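Local atomic coordinates of ribonucleoside triphosphate reductase (Lactobacillus leichmannii, PDB entry 1L1L), a protein that catalyses the cobalamin (B12)-dependent reduction of ribonucleoside triphosphates to 2'-deoxyribonucleoside triphosphates, working as an allosterically regulated monomer. Residues 26-29 with 30-34; 456-459 with 460-463; 462-465 with 466-470; 691-694 with 695-699. All coordinates share one frame; numbering follows the deposited sequence.

Contact 1. Residues 26-29 with 30-34; sequences LGWV and TYKRT
Trp-28 and Lys-32, one turn apart on helix 27-32, are brought together by their first torsions. The indole leaves its backbone with CG opposite the main-chain N (chi1 -174°), while Lys-32 CG stands beside its own N (chi1 -69°), which puts it over one face of the indole. Bends at chi2 and chi3 then carry CD along the six-membered ring. Lys-32 CG sits 3.3 Å from the centroid of the Trp-28 six-membered ring, a close CH-pi contact, and Lys-32 CD follows at 3.4 Å from Trp-28 CZ2.

At the start of the helix, Thr-30 holds OG1 beside its own N, and both donors reach Leu-26 O: N at 3.0 Å, nearly along the C=O axis, and OG1 at 2.9 Å, well above the carbonyl plane. A turn later Thr-34 OG1 repeats the idea on Thr-30 O at 2.6 Å. Leu-26 and Val-29 face strand 570-578, and Trp-28 reaches helix 709-719. Lysine therefore suits its place twice over, its aliphatic stem covering an aromatic face while its ammonium hydrogen-bonds to Ser-45 OG and Glu-46 O, and the threonine hydroxyls spend their protons on backbone carbonyls within this largely buried region.

Contact 2. Residues 456-459 with 460-463; sequences DWEI and SREI
The guanidinium of Arg-461 lies with one face over the backbone of Glu-458, whose CA stands 3.7 Å above the guanidinium plane, toward its rim. One turn on from Glu-458, Glu-462 crosses it: the two carboxylates stack with planes 30° apart, OE2 of Glu-458 being 3.9 Å from OE2 of Glu-462. This glutamate arrangement is less certain, because Glu-462 CG is modelled too close to Glu-458 O. Beneath them is the first turn of helix 458-467. Trp-457, at the N-cap position, offers its carbonyl O to Arg-461 N at 3.1 Å and, more weakly, to Ser-460 N. Ser-460 turns OG back beside its own N, within 3.7 Å of Trp-457 CB.

The next shell fixes these groups. Arg-461 binds the carbonyls of Tyr-455 and Asp-131, which holds its plane against the helix start; Ser-460 OG bonds to Gly-416 O, Trp-457 NE1 to Asp-155, and Glu-458 N to Ser-132 OG. Arginine fits because it is long enough to fold back over the start of helix 458-467 and bridge two loop carbonyls. If the glutamates do lie as modelled, the pair should be mutually unfavourable, probably raising the affinity of one carboxylate for a proton, but the N-terminal end of the helix and the positive Arg-461, its NH2 5.2 Å from Glu-458 OE2, would offset part of that cost.

Contact 3. Residues 462-465 with 466-470; sequences EIIQ and KNRRI
Ile-464 and Arg-468 mark the C-terminal end of helix 458-467, where the chain breaks out through a residue in the left-handed helical conformation, Arg-468 (phi 51°). The chain then runs into strand 471-474, which lies parallel to strand 421-424.

Backbone bonds from Lys-466 N to Glu-462 O and from Asn-467 N to Ile-463 O close the last turn, and Arg-468 N makes a short bond of 2.6 Å to Ile-464 O, bent to 143° at the hydrogen.

Van der Waals packing comes from the Ile-463 methyl against the Asn-467 amide: the CG1 branch stands opposite its backbone N and carries Ile-463 CD1 to 3.4 Å from Asn-467 ND2. The two side chains pass at a slant. Asn-467 suits this spot because the same amide nitrogen also donates to Glu-417 OE1, two residues before the disulfide cysteine Cys-419.

The polar side chains of Gln-465 and Arg-468 run together. Gln-465 bends at chi2 (64°) and lies alongside Arg-468, its amide almost perpendicular to the guanidinium, with Gln-465 OE1 3.2 Å from Arg-468 NH2. Arginine is apt here: its guanidinium has donors enough for several partners, NH1 going to Thr-451 OG1 while Phe-452 makes a cation-pi contact. Lys-466, fully extended, reaches out instead to a salt bridge with Asp-401.

A water joins backbone to side chain. Lying in the guanidinium plane at its edge, it accepts from Arg-468 NE at 2.7 Å and donates to Gln-465 O at 2.9 Å.

Contact 4. Residues 691-694 with 695-699; sequences EPID and KETYE
Asp-694 meets Thr-697 as the N-cap of helix 695-704, following strand 690-692, which pairs with strand 570-578. From CB outward, the side chain does the work of the cap. CB lies near Lys-695 N, and with chi1 at 59° CG is placed between the backbone N and the carbonyl carbon, so the carboxylate curls over the first turn. OD1 accepts the capping bond from Thr-697 N, nearly along the C-O axis; its modelled length, 2.5 Å, is unusually short and the exact value is doubtful. Asp-694 OD1 also rests 3.2 Å from Glu-696 CB, and Thr-697 OG1 stands 3.0 Å from Asp-694 OD1. OD2, the other carboxylate oxygen, receives a weak bond from a water that also sits 2.9 Å from Thr-697 OG1.

Aspartate suits the place because a short acceptor can satisfy a first-turn N-H that has no helix carbonyl before it, and its negative charge probably interacts favourably with the helix dipole. The backbone adds Tyr-698 N to Asp-694 O, in the carbonyl plane. Ile-693, just before the cap, and Tyr-698, four residues after it, occupy the N' and N4 positions of a hydrophobic staple, while Tyr-698 also lies on Pro-609 and Lys-611 of strand 603-611. The branched Ile-693 spans the turn: its CB faces Thr-697 CB at 4.0 Å, and its CD1 reaches Tyr-698 CB at 3.8 Å.

Overall arrangement
Contacts 2 and 3 share Glu-462 and Ile-463 and are successive halves of helix 458-467, its start and its end, with centres 9 Å apart. Both touch the segment leading to Cys-419, which is disulfide-bonded to Cys-119, the pair consistent with the redox-active cysteines of ribonucleotide reductases: Ser-460 binds Gly-416 and Asn-467 binds Glu-417. Contacts 1 and 4 lie on the same side of the chain's centre and share strand 570-578, against which helix 27-32 packs and beside which strand 690-692 pairs; their nearest atoms are about 10 Å apart. Contact 1 is 35 Å from contact 2 between centres, on opposite sides of the chain's centre, and the centres of contacts 2 and 4 are 52 Å apart.

Contact 1. Residues 26-29 with 30-34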
loop_
_atom_site.group_PDB
_atom_site.type_symbol
_atom_site.label_atom_id
_atom_site.label_comp_id
_atom_site.label_asym_id
_atom_site.label_seq_id
_atom_site.Cartn_x
_atom_site.Cartn_y
_atom_site.Cartn_z
ATOM N N LEU A 26 -15.214 13.110 -8.265
ATOM C CA LEU A 26 -13.934 13.637 -7.763
ATOM C C LEU A 26 -12.780 13.101 -8.610
ATOM O O LEU A 26 -11.620 13.447 -8.387
ATOM C CB LEU A 26 -13.686 13.192 -6.306
ATOM C CG LEU A 26 -14.811 13.138 -5.272
ATOM C CD1 LEU A 26 -14.277 12.598 -3.945
ATOM C CD2 LEU A 26 -15.374 14.511 -5.067
ATOM N N GLY A 27 -13.114 12.255 -9.581
ATOM C CA GLY A 27 -12.108 11.632 -10.426
ATOM C C GLY A 27 -11.029 12.442 -11.118
ATOM O O GLY A 27 -9.843 12.275 -10.839
ATOM N N TRP A 28 -11.420 13.310 -12.044
ATOM C CA TRP A 28 -10.431 14.088 -12.774
ATOM C C TRP A 28 -9.546 14.921 -11.876
ATOM O O TRP A 28 -8.333 14.997 -12.079
ATOM C CB TRP A 28 -11.105 15.011 -13.777
ATOM C CG TRP A 28 -10.128 15.700 -14.625
ATOM C CD1 TRP A 28 -9.482 15.191 -15.713
ATOM C CD2 TRP A 28 -9.637 17.029 -14.449
ATOM N NE1 TRP A 28 -8.618 16.123 -16.225
ATOM C CE2 TRP A 28 -8.696 17.264 -15.471
ATOM C CE3 TRP A 28 -9.903 18.049 -13.525
ATOM C CZ2 TRP A 28 -8.016 18.474 -15.596
ATOM C CZ3 TRP A 28 -9.230 19.249 -13.649
ATOM C CH2 TRP A 28 -8.294 19.453 -14.680
ATOM N N VAL A 29 -10.154 15.572 -10.897
ATOM C CA VAL A 29 -9.392 16.398 -9.982
ATOM C C VAL A 29 -8.329 15.551 -9.279
ATOM O O VAL A 29 -7.159 15.943 -9.194
ATOM C CB VAL A 29 -10.323 17.037 -8.933
ATOM C CG1 VAL A 29 -9.507 17.804 -7.926
ATOM C CG2 VAL A 29 -11.328 17.950 -9.619
ATOM N N THR A 30 -8.747 14.393 -8.777
ATOM C CA THR A 30 -7.841 13.485 -8.081
ATOM C C THR A 30 -6.695 13.080 -8.992
ATOM O O THR A 30 -5.545 13.028 -8.574
ATOM C CB THR A 30 -8.576 12.214 -7.603
ATOM O OG1 THR A 30 -9.555 12.575 -6.623
ATOM C CG2 THR A 30 -7.586 11.222 -6.980
ATOM N N TYR A 31 -7.006 12.807 -10.256
ATOM C CA TYR A 31 -5.967 12.426 -11.191
ATOM C C TYR A 31 -4.933 13.539 -11.378
ATOM O O TYR A 31 -3.728 13.292 -11.317
ATOM C CB TYR A 31 -6.582 12.065 -12.554
ATOM C CG TYR A 31 -5.598 12.239 -13.681
ATOM C CD1 TYR A 31 -4.445 11.447 -13.763
ATOM C CD2 TYR A 31 -5.769 13.254 -14.630
ATOM C CE1 TYR A 31 -3.484 11.668 -14.768
ATOM C CE2 TYR A 31 -4.815 13.481 -15.624
ATOM C CZ TYR A 31 -3.684 12.690 -15.689
ATOM O OH TYR A 31 -2.750 12.931 -16.673
ATOM N N LYS A 32 -5.412 14.758 -11.601
ATOM C CA LYS A 32 -4.544 15.905 -11.829
ATOM C C LYS A 32 -3.562 16.233 -10.722
ATOM O O LYS A 32 -2.440 16.652 -10.981
ATOM C CB LYS A 32 -5.386 17.152 -12.110
ATOM C CG LYS A 32 -6.104 17.093 -13.432
ATOM C CD LYS A 32 -5.111 17.017 -14.595
ATOM C CE LYS A 32 -4.373 18.327 -14.793
ATOM N NZ LYS A 32 -3.533 18.285 -16.013
ATOM N N ARG A 33 -3.987 16.056 -9.480
ATOM C CA ARG A 33 -3.107 16.370 -8.377
ATOM C C ARG A 33 -2.417 15.139 -7.801
ATOM O O ARG A 33 -1.736 15.244 -6.786
ATOM C CB ARG A 33 -3.901 17.093 -7.287
ATOM C CG ARG A 33 -5.003 16.247 -6.682
ATOM C CD ARG A 33 -5.864 17.050 -5.712
ATOM N NE ARG A 33 -5.058 17.751 -4.711
ATOM C CZ ARG A 33 -5.518 18.142 -3.526
ATOM N NH1 ARG A 33 -6.779 17.898 -3.190
ATOM N NH2 ARG A 33 -4.716 18.776 -2.679
ATOM N N THR A 34 -2.563 13.984 -8.452
ATOM C CA THR A 34 -1.957 12.755 -7.944
ATOM C C THR A 34 -1.127 11.924 -8.916
ATOM O O THR A 34 -0.065 11.410 -8.551
ATOM C CB THR A 34 -3.023 11.796 -7.380
ATOM O OG1 THR A 34 -3.969 12.532 -6.600
ATOM C CG2 THR A 34 -2.362 10.720 -6.506
#

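Contact 2. Residues 456-459 with 460-463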
loop_
_atom_site.group_PDB
_atom_site.type_symbol
_atom_site.label_atom_id
_atom_site.label_comp_id
_atom_site.label_asym_id
_atom_site.label_seq_id
_atom_site.Cartn_x
_atom_site.Cartn_y
_atom_site.Cartn_z
ATOM N N ASP A 456 16.218 -5.168 -6.958
ATOM C CA ASP A 456 17.520 -4.982 -6.312
ATOM C C ASP A 456 17.979 -6.039 -5.306
ATOM O O ASP A 456 19.177 -6.264 -5.149
ATOM C CB ASP A 456 17.583 -3.615 -5.619
ATOM C CG ASP A 456 17.375 -2.452 -6.578
ATOM O OD1 ASP A 456 17.801 -2.532 -7.752
ATOM O OD2 ASP A 456 16.796 -1.441 -6.151
ATOM N N TRP A 457 17.048 -6.679 -4.609
ATOM C CA TRP A 457 17.432 -7.673 -3.612
ATOM C C TRP A 457 17.398 -9.105 -4.094
ATOM O O TRP A 457 16.436 -9.544 -4.730
ATOM C CB TRP A 457 16.561 -7.540 -2.364
ATOM C CG TRP A 457 16.715 -6.224 -1.718
ATOM C CD1 TRP A 457 16.112 -5.060 -2.079
ATOM C CD2 TRP A 457 17.576 -5.908 -0.620
ATOM N NE1 TRP A 457 16.541 -4.036 -1.277
ATOM C CE2 TRP A 457 17.441 -4.530 -0.370
ATOM C CE3 TRP A 457 18.453 -6.658 0.176
ATOM C CZ2 TRP A 457 18.147 -3.880 0.644
ATOM C CZ3 TRP A 457 19.154 -6.009 1.185
ATOM C CH2 TRP A 457 18.996 -4.638 1.410
ATOM N N GLU A 458 18.452 -9.844 -3.764
ATOM C CA GLU A 458 18.548 -11.229 -4.173
ATOM C C GLU A 458 17.359 -12.042 -3.701
ATOM O O GLU A 458 16.761 -12.786 -4.472
ATOM C CB GLU A 458 19.822 -11.868 -3.625
ATOM C CG GLU A 458 20.002 -13.298 -4.113
ATOM C CD GLU A 458 21.187 -13.989 -3.483
ATOM O OE1 GLU A 458 21.133 -14.274 -2.264
ATOM O OE2 GLU A 458 22.174 -14.246 -4.209
ATOM N N ILE A 459 17.017 -11.906 -2.426
ATOM C CA ILE A 459 15.910 -12.663 -1.868
ATOM C C ILE A 459 14.588 -12.408 -2.596
ATOM O O ILE A 459 13.758 -13.309 -2.712
ATOM C CB ILE A 459 15.742 -12.362 -0.362
ATOM C CG1 ILE A 459 14.702 -13.308 0.232
ATOM C CG2 ILE A 459 15.361 -10.895 -0.155
ATOM C CD1 ILE A 459 14.565 -13.201 1.734
ATOM N N SER A 460 14.395 -11.185 -3.084
ATOM C CA SER A 460 13.168 -10.849 -3.805
ATOM C C SER A 460 13.177 -11.530 -5.179
ATOM O O SER A 460 12.172 -12.106 -5.606
ATOM C CB SER A 460 13.046 -9.330 -3.979
ATOM O OG SER A 460 13.018 -8.662 -2.722
ATOM N N ARG A 461 14.313 -11.462 -5.868
ATOM C CA ARG A 461 14.433 -12.085 -7.183
ATOM C C ARG A 461 14.121 -13.580 -7.107
ATOM O O ARG A 461 13.340 -14.108 -7.905
ATOM C CB ARG A 461 15.847 -11.888 -7.756
ATOM C CG ARG A 461 16.177 -10.448 -8.151
ATOM C CD ARG A 461 17.411 -10.367 -9.061
ATOM N NE ARG A 461 18.648 -10.753 -8.390
ATOM C CZ ARG A 461 19.505 -9.900 -7.838
ATOM N NH1 ARG A 461 19.270 -8.595 -7.876
ATOM N NH2 ARG A 461 20.600 -10.354 -7.240
ATOM N N GLU A 462 14.718 -14.254 -6.131
ATOM C CA GLU A 462 14.529 -15.687 -5.967
ATOM C C GLU A 462 13.091 -16.070 -5.660
ATOM O O GLU A 462 12.518 -16.923 -6.329
ATOM C CB GLU A 462 15.454 -16.206 -4.866
ATOM C CG GLU A 462 16.828 -15.564 -4.901
ATOM C CD GLU A 462 17.956 -16.518 -4.559
ATOM O OE1 GLU A 462 17.787 -17.365 -3.650
ATOM O OE2 GLU A 462 19.026 -16.404 -5.197
ATOM N N ILE A 463 12.501 -15.437 -4.653
ATOM C CA ILE A 463 11.129 -15.748 -4.283
ATOM C C ILE A 463 10.140 -15.460 -5.415
ATOM O O ILE A 463 9.194 -16.219 -5.627
ATOM C CB ILE A 463 10.688 -14.965 -3.020
ATOM C CG1 ILE A 463 9.326 -15.470 -2.560
ATOM C CG2 ILE A 463 10.603 -13.481 -3.308
ATOM C CD1 ILE A 463 9.323 -16.932 -2.180
#

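Contact 3. Residues 462-465 with 466-470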
loop_
_atom_site.group_PDB
_atom_site.type_symbol
_atom_site.label_atom_id
_atom_site.label_comp_id
_atom_site.label_asym_id
_atom_site.label_seq_id
_atom_site.Cartn_x
_atom_site.Cartn_y
_atom_site.Cartn_z
ATOM N N GLU A 462 14.718 -14.254 -6.131
ATOM C CA GLU A 462 14.529 -15.687 -5.967
ATOM C C GLU A 462 13.091 -16.070 -5.660
ATOM O O GLU A 462 12.518 -16.923 -6.329
ATOM C CB GLU A 462 15.454 -16.206 -4.866
ATOM C CG GLU A 462 16.828 -15.564 -4.901
ATOM C CD GLU A 462 17.956 -16.518 -4.559
ATOM O OE1 GLU A 462 17.787 -17.365 -3.650
ATOM O OE2 GLU A 462 19.026 -16.404 -5.197
ATOM N N ILE A 463 12.501 -15.437 -4.653
ATOM C CA ILE A 463 11.129 -15.748 -4.283
ATOM C C ILE A 463 10.140 -15.460 -5.415
ATOM O O ILE A 463 9.194 -16.219 -5.627
ATOM C CB ILE A 463 10.688 -14.965 -3.020
ATOM C CG1 ILE A 463 9.326 -15.470 -2.560
ATOM C CG2 ILE A 463 10.603 -13.481 -3.308
ATOM C CD1 ILE A 463 9.323 -16.932 -2.180
ATOM N N ILE A 464 10.353 -14.365 -6.132
ATOM C CA ILE A 464 9.468 -14.002 -7.235
ATOM C C ILE A 464 9.590 -15.020 -8.373
ATOM O O ILE A 464 8.587 -15.409 -8.991
ATOM C CB ILE A 464 9.803 -12.598 -7.766
ATOM C CG1 ILE A 464 9.469 -11.552 -6.703
ATOM C CG2 ILE A 464 9.015 -12.314 -9.029
ATOM C CD1 ILE A 464 9.929 -10.176 -7.064
ATOM N N GLN A 465 10.823 -15.447 -8.639
ATOM C CA GLN A 465 11.093 -16.433 -9.678
ATOM C C GLN A 465 10.298 -17.699 -9.379
ATOM O O GLN A 465 9.742 -18.336 -10.275
ATOM C CB GLN A 465 12.588 -16.761 -9.709
ATOM C CG GLN A 465 12.953 -17.962 -10.574
ATOM C CD GLN A 465 12.661 -17.745 -12.049
ATOM O OE1 GLN A 465 13.196 -16.822 -12.671
ATOM N NE2 GLN A 465 11.812 -18.602 -12.621
ATOM N N LYS A 466 10.233 -18.045 -8.101
ATOM C CA LYS A 466 9.524 -19.236 -7.676
ATOM C C LYS A 466 8.015 -19.051 -7.594
ATOM O O LYS A 466 7.266 -19.982 -7.892
ATOM C CB LYS A 466 10.073 -19.696 -6.322
ATOM C CG LYS A 466 9.346 -20.880 -5.710
ATOM C CD LYS A 466 9.950 -21.236 -4.364
ATOM C CE LYS A 466 9.083 -22.226 -3.615
ATOM N NZ LYS A 466 9.584 -22.451 -2.224
ATOM N N ASN A 467 7.568 -17.856 -7.204
ATOM C CA ASN A 467 6.134 -17.588 -7.057
ATOM C C ASN A 467 5.399 -16.873 -8.192
ATOM O O ASN A 467 4.278 -17.247 -8.526
ATOM C CB ASN A 467 5.868 -16.811 -5.761
ATOM C CG ASN A 467 6.117 -17.642 -4.521
ATOM O OD1 ASN A 467 6.270 -18.861 -4.593
ATOM N ND2 ASN A 467 6.137 -16.984 -3.366
ATOM N N ARG A 468 6.006 -15.842 -8.767
ATOM C CA ARG A 468 5.355 -15.089 -9.845
ATOM C C ARG A 468 3.960 -14.688 -9.373
ATOM O O ARG A 468 3.002 -14.686 -10.145
ATOM C CB ARG A 468 5.245 -15.947 -11.112
ATOM C CG ARG A 468 6.583 -16.347 -11.709
ATOM C CD ARG A 468 7.330 -15.146 -12.255
ATOM N NE ARG A 468 8.632 -15.528 -12.795
ATOM C CZ ARG A 468 9.524 -14.674 -13.288
ATOM N NH1 ARG A 468 9.259 -13.373 -13.317
ATOM N NH2 ARG A 468 10.689 -15.119 -13.743
ATOM N N ARG A 469 3.857 -14.351 -8.091
ATOM C CA ARG A 469 2.579 -13.977 -7.498
ATOM C C ARG A 469 1.946 -12.730 -8.129
ATOM O O ARG A 469 2.622 -11.746 -8.424
ATOM C CB ARG A 469 2.752 -13.754 -5.979
ATOM C CG ARG A 469 1.445 -13.761 -5.192
ATOM C CD ARG A 469 1.634 -13.225 -3.767
ATOM N NE ARG A 469 2.566 -14.033 -2.989
ATOM C CZ ARG A 469 2.239 -15.148 -2.350
ATOM N NH1 ARG A 469 0.992 -15.597 -2.388
ATOM N NH2 ARG A 469 3.165 -15.816 -1.673
ATOM N N ILE A 470 0.640 -12.794 -8.358
ATOM C CA ILE A 470 -0.072 -11.645 -8.888
ATOM C C ILE A 470 -1.265 -11.430 -7.978
ATOM O O ILE A 470 -1.712 -12.357 -7.301
ATOM C CB ILE A 470 -0.541 -11.847 -10.360
ATOM C CG1 ILE A 470 -1.482 -13.039 -10.481
ATOM C CG2 ILE A 470 0.666 -12.011 -11.261
ATOM C CD1 ILE A 470 -1.987 -13.257 -11.926
HETATM O O HOH W 1 9.419 -18.123 -13.103
#

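Contact 4. Residues 691-694 with 695-699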
loop_
_atom_site.group_PDB
_atom_site.type_symbol
_atom_site.label_atom_id
_atom_site.label_comp_id
_atom_site.label_asym_id
_atom_site.label_seq_id
_atom_site.Cartn_x
_atom_site.Cartn_y
_atom_site.Cartn_z
ATOM N N GLU A 691 -20.378 14.719 4.277
ATOM C CA GLU A 691 -21.617 15.152 4.915
ATOM C C GLU A 691 -22.831 14.567 4.199
ATOM O O GLU A 691 -23.045 14.821 3.011
ATOM C CB GLU A 691 -21.688 16.678 4.876
ATOM C CG GLU A 691 -22.848 17.301 5.635
ATOM C CD GLU A 691 -22.907 18.807 5.438
ATOM O OE1 GLU A 691 -21.832 19.423 5.280
ATOM O OE2 GLU A 691 -24.021 19.377 5.446
ATOM N N PRO A 692 -23.643 13.769 4.906
ATOM C CA PRO A 692 -24.828 13.182 4.262
ATOM C C PRO A 692 -25.968 14.183 4.013
ATOM O O PRO A 692 -26.230 15.062 4.832
ATOM C CB PRO A 692 -25.219 12.058 5.222
ATOM C CG PRO A 692 -24.774 12.587 6.558
ATOM C CD PRO A 692 -23.421 13.189 6.242
ATOM N N ILE A 693 -26.629 14.042 2.866
ATOM C CA ILE A 693 -27.742 14.916 2.489
ATOM C C ILE A 693 -28.840 14.081 1.832
ATOM O O ILE A 693 -28.601 12.943 1.422
ATOM C CB ILE A 693 -27.286 16.004 1.489
ATOM C CG1 ILE A 693 -26.654 15.338 0.261
ATOM C CG2 ILE A 693 -26.314 16.956 2.166
ATOM C CD1 ILE A 693 -26.205 16.291 -0.819
ATOM N N ASP A 694 -30.044 14.638 1.734
ATOM C CA ASP A 694 -31.156 13.923 1.112
ATOM C C ASP A 694 -31.068 14.046 -0.406
ATOM O O ASP A 694 -30.277 14.833 -0.921
ATOM C CB ASP A 694 -32.496 14.478 1.610
ATOM C CG ASP A 694 -32.665 15.963 1.320
ATOM O OD1 ASP A 694 -32.558 16.363 0.138
ATOM O OD2 ASP A 694 -32.915 16.728 2.279
ATOM N N LYS A 695 -31.880 13.276 -1.122
ATOM C CA LYS A 695 -31.853 13.326 -2.577
ATOM C C LYS A 695 -32.160 14.723 -3.104
ATOM O O LYS A 695 -31.492 15.210 -4.014
ATOM C CB LYS A 695 -32.847 12.329 -3.176
ATOM C CG LYS A 695 -32.760 12.254 -4.698
ATOM C CD LYS A 695 -33.702 11.223 -5.302
ATOM C CE LYS A 695 -33.492 11.119 -6.809
ATOM N NZ LYS A 695 -34.354 10.086 -7.449
ATOM N N GLU A 696 -33.169 15.369 -2.527
ATOM C CA GLU A 696 -33.561 16.710 -2.951
ATOM C C GLU A 696 -32.414 17.709 -2.904
ATOM O O GLU A 696 -32.234 18.499 -3.834
ATOM C CB GLU A 696 -34.719 17.222 -2.089
ATOM C CG GLU A 696 -36.095 16.952 -2.687
ATOM C CD GLU A 696 -36.737 18.204 -3.277
ATOM O OE1 GLU A 696 -36.000 19.046 -3.833
ATOM O OE2 GLU A 696 -37.981 18.340 -3.196
ATOM N N THR A 697 -31.642 17.674 -1.820
ATOM C CA THR A 697 -30.519 18.590 -1.667
ATOM C C THR A 697 -29.443 18.268 -2.686
ATOM O O THR A 697 -28.825 19.162 -3.256
ATOM C CB THR A 697 -29.897 18.497 -0.266
ATOM O OG1 THR A 697 -30.891 18.790 0.722
ATOM C CG2 THR A 697 -28.750 19.482 -0.135
ATOM N N TYR A 698 -29.211 16.979 -2.904
ATOM C CA TYR A 698 -28.206 16.564 -3.864
ATOM C C TYR A 698 -28.504 17.104 -5.258
ATOM O O TYR A 698 -27.630 17.657 -5.915
ATOM C CB TYR A 698 -28.108 15.038 -3.917
ATOM C CG TYR A 698 -27.374 14.547 -5.136
ATOM C CD1 TYR A 698 -28.069 14.127 -6.268
ATOM C CD2 TYR A 698 -25.979 14.571 -5.188
ATOM C CE1 TYR A 698 -27.393 13.743 -7.430
ATOM C CE2 TYR A 698 -25.296 14.194 -6.342
ATOM C CZ TYR A 698 -26.008 13.782 -7.459
ATOM O OH TYR A 698 -25.330 13.416 -8.602
ATOM N N GLU A 699 -29.742 16.940 -5.710
ATOM C CA GLU A 699 -30.118 17.409 -7.033
ATOM C C GLU A 699 -29.942 18.919 -7.154
ATOM O O GLU A 699 -29.433 19.412 -8.165
ATOM C CB GLU A 699 -31.560 17.013 -7.326
ATOM C CG GLU A 699 -31.834 15.563 -6.982
ATOM C CD GLU A 699 -33.143 15.066 -7.537
ATOM O OE1 GLU A 699 -34.177 15.734 -7.315
ATOM O OE2 GLU A 699 -33.140 13.999 -8.193
HETATM O O HOH W 2 -30.025 17.728 3.221
#